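Local structure of aldehyde dehydrogenase (Burkholderia vietnamiensis, 5KF0) at residues S159-P164 with A187-V192. The protein probably oxidises aldehydes to carboxylic acids with a nicotinamide cofactor, and binds NADPH. Sequence-based numbering, arbitrary orientation.
Sequences SPFNFP and ASRTPV. With NDP (NADPH dihydro-nicotinamide-adenine-dinucleotide phosphate), chain E.
R189 is bent at chi3 (-66°), which brings a face of its guanidinium to F161, whose CG sits between its backbone N and carbonyl carbon (chi1 83°). F161 CG lies 4.3 Å above the centre of the guanidinium plane, while the edge of the group serves the cofactor: R189 NH2 donates to O2N of NDP at 3.2 Å. A flat cation suits this place, since one face can rest on carbon while an edge meets a phosphate. T190 OG1, on a short branch, lies close to the backbone of F161, makes a weak bond to F161 O (3.5 Å) and touches P164 CB. A187, with only a methyl to place, fits close against the P160–F161 peptide, CB being 3.6 Å from F161 N. A water joins S159 OG, P160 O and A187 N. S188, second residue of the type I turn from A187 to T190, has a hydroxyl short enough to join its own N in gripping the 2'-phosphate oxygen O2X (2.6 Å from OG). Both loops follow parallel strands of the Rossmann-like cofactor-binding sheet and precede helices. Their donors divide the work: F161 N and R189 hold the diphosphate, whereas S188 binds the 2'-phosphate that distinguishes NADPH from NADH.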
loop_
_atom_site.group_PDB
_atom_site.type_symbol
_atom_site.label_atom_id
_atom_site.label_comp_id
_atom_site.label_asym_id
_atom_site.label_seq_id
_atom_site.Cartn_x
_atom_site.Cartn_y
_atom_site.Cartn_z
ATOM N N SER A 159 -28.289 14.089 -1.163
ATOM C CA SER A 159 -28.514 12.992 -0.230
ATOM C C SER A 159 -29.998 12.672 -0.086
ATOM O O SER A 159 -30.857 13.498 -0.413
ATOM C CB SER A 159 -27.903 13.325 1.145
ATOM O OG SER A 159 -28.393 14.551 1.677
ATOM N N PRO A 160 -30.338 11.460 0.410
ATOM C CA PRO A 160 -31.745 11.030 0.423
ATOM C C PRO A 160 -32.403 11.170 1.781
ATOM O O PRO A 160 -31.794 11.654 2.743
ATOM C CB PRO A 160 -31.647 9.562 0.015
ATOM C CG PRO A 160 -30.391 9.134 0.749
ATOM C CD PRO A 160 -29.435 10.323 0.676
ATOM N N PHE A 161 -33.663 10.734 1.878
ATOM C CA PHE A 161 -34.420 11.001 3.096
ATOM C C PHE A 161 -34.127 10.014 4.216
ATOM O O PHE A 161 -34.405 10.332 5.373
ATOM C CB PHE A 161 -35.936 10.987 2.822
ATOM C CG PHE A 161 -36.551 9.591 2.829
ATOM C CD1 PHE A 161 -36.983 9.003 4.012
ATOM C CD2 PHE A 161 -36.689 8.883 1.643
ATOM C CE1 PHE A 161 -37.537 7.715 4.012
ATOM C CE2 PHE A 161 -37.243 7.617 1.633
ATOM C CZ PHE A 161 -37.674 7.034 2.818
ATOM N N ASN A 162 -33.636 8.805 3.909
ATOM C CA ASN A 162 -33.855 7.739 4.886
ATOM C C ASN A 162 -32.748 7.613 5.922
ATOM O O ASN A 162 -33.030 7.286 7.079
ATOM C CB ASN A 162 -34.067 6.393 4.188
ATOM C CG ASN A 162 -32.855 5.945 3.407
ATOM O OD1 ASN A 162 -32.207 6.740 2.725
ATOM N ND2 ASN A 162 -32.555 4.658 3.486
ATOM N N PHE A 163 -31.493 7.845 5.546
ATOM C CA PHE A 163 -30.388 7.942 6.497
ATOM C C PHE A 163 -29.785 9.326 6.294
ATOM O O PHE A 163 -28.651 9.458 5.810
ATOM C CB PHE A 163 -29.321 6.860 6.300
ATOM C CG PHE A 163 -29.848 5.444 6.167
ATOM C CD1 PHE A 163 -30.966 5.005 6.871
ATOM C CD2 PHE A 163 -29.193 4.542 5.352
ATOM C CE1 PHE A 163 -31.417 3.689 6.738
ATOM C CE2 PHE A 163 -29.633 3.228 5.220
ATOM C CZ PHE A 163 -30.749 2.805 5.907
ATOM N N PRO A 164 -30.526 10.385 6.627
ATOM C CA PRO A 164 -30.089 11.725 6.196
ATOM C C PRO A 164 -28.825 12.198 6.882
ATOM O O PRO A 164 -28.044 12.929 6.264
ATOM C CB PRO A 164 -31.286 12.614 6.541
ATOM C CG PRO A 164 -31.964 11.916 7.680
ATOM C CD PRO A 164 -31.781 10.436 7.409
ATOM N N ALA A 187 -32.317 16.003 1.334
ATOM C CA ALA A 187 -33.693 15.723 0.941
ATOM C C ALA A 187 -34.646 16.722 1.591
ATOM O O ALA A 187 -34.532 17.031 2.782
ATOM C CB ALA A 187 -34.085 14.300 1.344
ATOM N N SER A 188 -35.597 17.230 0.796
ATOM C CA SER A 188 -36.509 18.257 1.299
ATOM C C SER A 188 -37.406 17.714 2.399
ATOM O O SER A 188 -37.867 18.480 3.259
ATOM C CB SER A 188 -37.359 18.814 0.153
ATOM O OG SER A 188 -36.548 19.400 -0.853
ATOM N N ARG A 189 -37.687 16.408 2.380
ATOM C CA ARG A 189 -38.486 15.814 3.445
ATOM C C ARG A 189 -37.719 15.734 4.757
ATOM O O ARG A 189 -38.352 15.638 5.819
ATOM C CB ARG A 189 -38.971 14.414 3.033
ATOM C CG ARG A 189 -40.180 14.432 2.068
ATOM C CD ARG A 189 -40.442 13.052 1.459
ATOM N NE ARG A 189 -39.354 12.625 0.579
ATOM C CZ ARG A 189 -39.269 11.436 -0.018
ATOM N NH1 ARG A 189 -40.213 10.519 0.149
ATOM N NH2 ARG A 189 -38.228 11.161 -0.778
ATOM N N THR A 190 -36.378 15.748 4.709
ATOM C CA THR A 190 -35.535 15.559 5.896
ATOM C C THR A 190 -34.317 16.479 5.857
ATOM O O THR A 190 -33.174 16.009 5.850
ATOM C CB THR A 190 -35.075 14.101 6.015
ATOM O OG1 THR A 190 -34.289 13.745 4.863
ATOM C CG2 THR A 190 -36.258 13.131 6.141
ATOM N N PRO A 191 -34.519 17.803 5.877
ATOM C CA PRO A 191 -33.374 18.728 5.821
ATOM C C PRO A 191 -32.748 19.099 7.159
ATOM O O PRO A 191 -31.627 19.630 7.158
ATOM C CB PRO A 191 -33.989 19.977 5.173
ATOM C CG PRO A 191 -35.375 20.016 5.789
ATOM C CD PRO A 191 -35.800 18.537 5.895
ATOM N N VAL A 192 -33.418 18.843 8.286
ATOM C CA VAL A 192 -32.997 19.451 9.546
ATOM C C VAL A 192 -31.657 18.891 10.009
ATOM O O VAL A 192 -30.798 19.638 10.496
ATOM C CB VAL A 192 -34.079 19.266 10.620
ATOM C CG1 VAL A 192 -33.579 19.793 11.965
ATOM C CG2 VAL A 192 -35.364 19.981 10.188
HETATM P PA NDP E . -34.781 10.190 -4.360
HETATM O O1A NDP E . -34.058 9.726 -5.579
HETATM O O2A NDP E . -36.283 10.353 -4.591
HETATM O O5B NDP E . -34.197 11.558 -3.799
HETATM C C5B NDP E . -32.814 11.564 -3.366
HETATM C C4B NDP E . -32.291 12.974 -3.434
HETATM O O4B NDP E . -32.196 13.387 -4.816
HETATM C C3B NDP E . -33.171 14.025 -2.743
HETATM O O3B NDP E . -32.360 15.051 -2.176
HETATM C C2B NDP E . -33.968 14.584 -3.921
HETATM O O2B NDP E . -34.475 15.920 -3.726
HETATM C C1B NDP E . -32.866 14.620 -4.964
HETATM N N9A NDP E . -33.338 14.735 -6.338
HETATM C C8A NDP E . -34.313 14.012 -6.973
HETATM N N7A NDP E . -34.461 14.317 -8.241
HETATM C C5A NDP E . -33.522 15.314 -8.451
HETATM C C6A NDP E . -33.161 16.058 -9.593
HETATM N N6A NDP E . -33.756 15.931 -10.786
HETATM N N1A NDP E . -32.164 16.962 -9.463
HETATM C C2A NDP E . -31.580 17.113 -8.272
HETATM N N3A NDP E . -31.837 16.477 -7.126
HETATM C C4A NDP E . -32.824 15.585 -7.286
HETATM O O3 NDP E . -34.525 9.152 -3.184
HETATM P PN NDP E . -35.096 9.031 -1.704
HETATM O O1N NDP E . -34.817 10.282 -0.955
HETATM O O2N NDP E . -36.544 8.631 -1.818
HETATM O O5D NDP E . -34.254 7.857 -1.049
HETATM C C5D NDP E . -34.480 6.456 -1.280
HETATM C C4D NDP E . -33.534 5.979 -2.353
HETATM O O4D NDP E . -32.161 6.222 -1.948
HETATM C C3D NDP E . -33.652 4.475 -2.614
HETATM O O3D NDP E . -33.610 4.151 -3.999
HETATM C C2D NDP E . -32.451 3.921 -1.849
HETATM O O2D NDP E . -31.977 2.642 -2.256
HETATM C C1D NDP E . -31.425 5.021 -2.085
HETATM N N1N NDP E . -30.391 4.912 -1.063
HETATM C C2N NDP E . -29.086 4.629 -1.391
HETATM C C3N NDP E . -28.145 4.363 -0.463
HETATM C C7N NDP E . -26.717 4.143 -0.816
HETATM O O7N NDP E . -25.855 4.515 -0.007
HETATM N N7N NDP E . -26.419 3.498 -1.942
HETATM C C4N NDP E . -28.527 4.249 0.970
HETATM C C5N NDP E . -29.848 4.892 1.227
HETATM C C6N NDP E . -30.704 5.118 0.248
HETATM P P2B NDP E . -35.926 16.182 -3.007
HETATM O O1X NDP E . -36.414 14.888 -2.476
HETATM O O2X NDP E . -35.617 17.257 -2.007
HETATM O O3X NDP E . -36.835 16.744 -4.081
HETATM O O HOH W 1 -30.806 14.249 3.110
#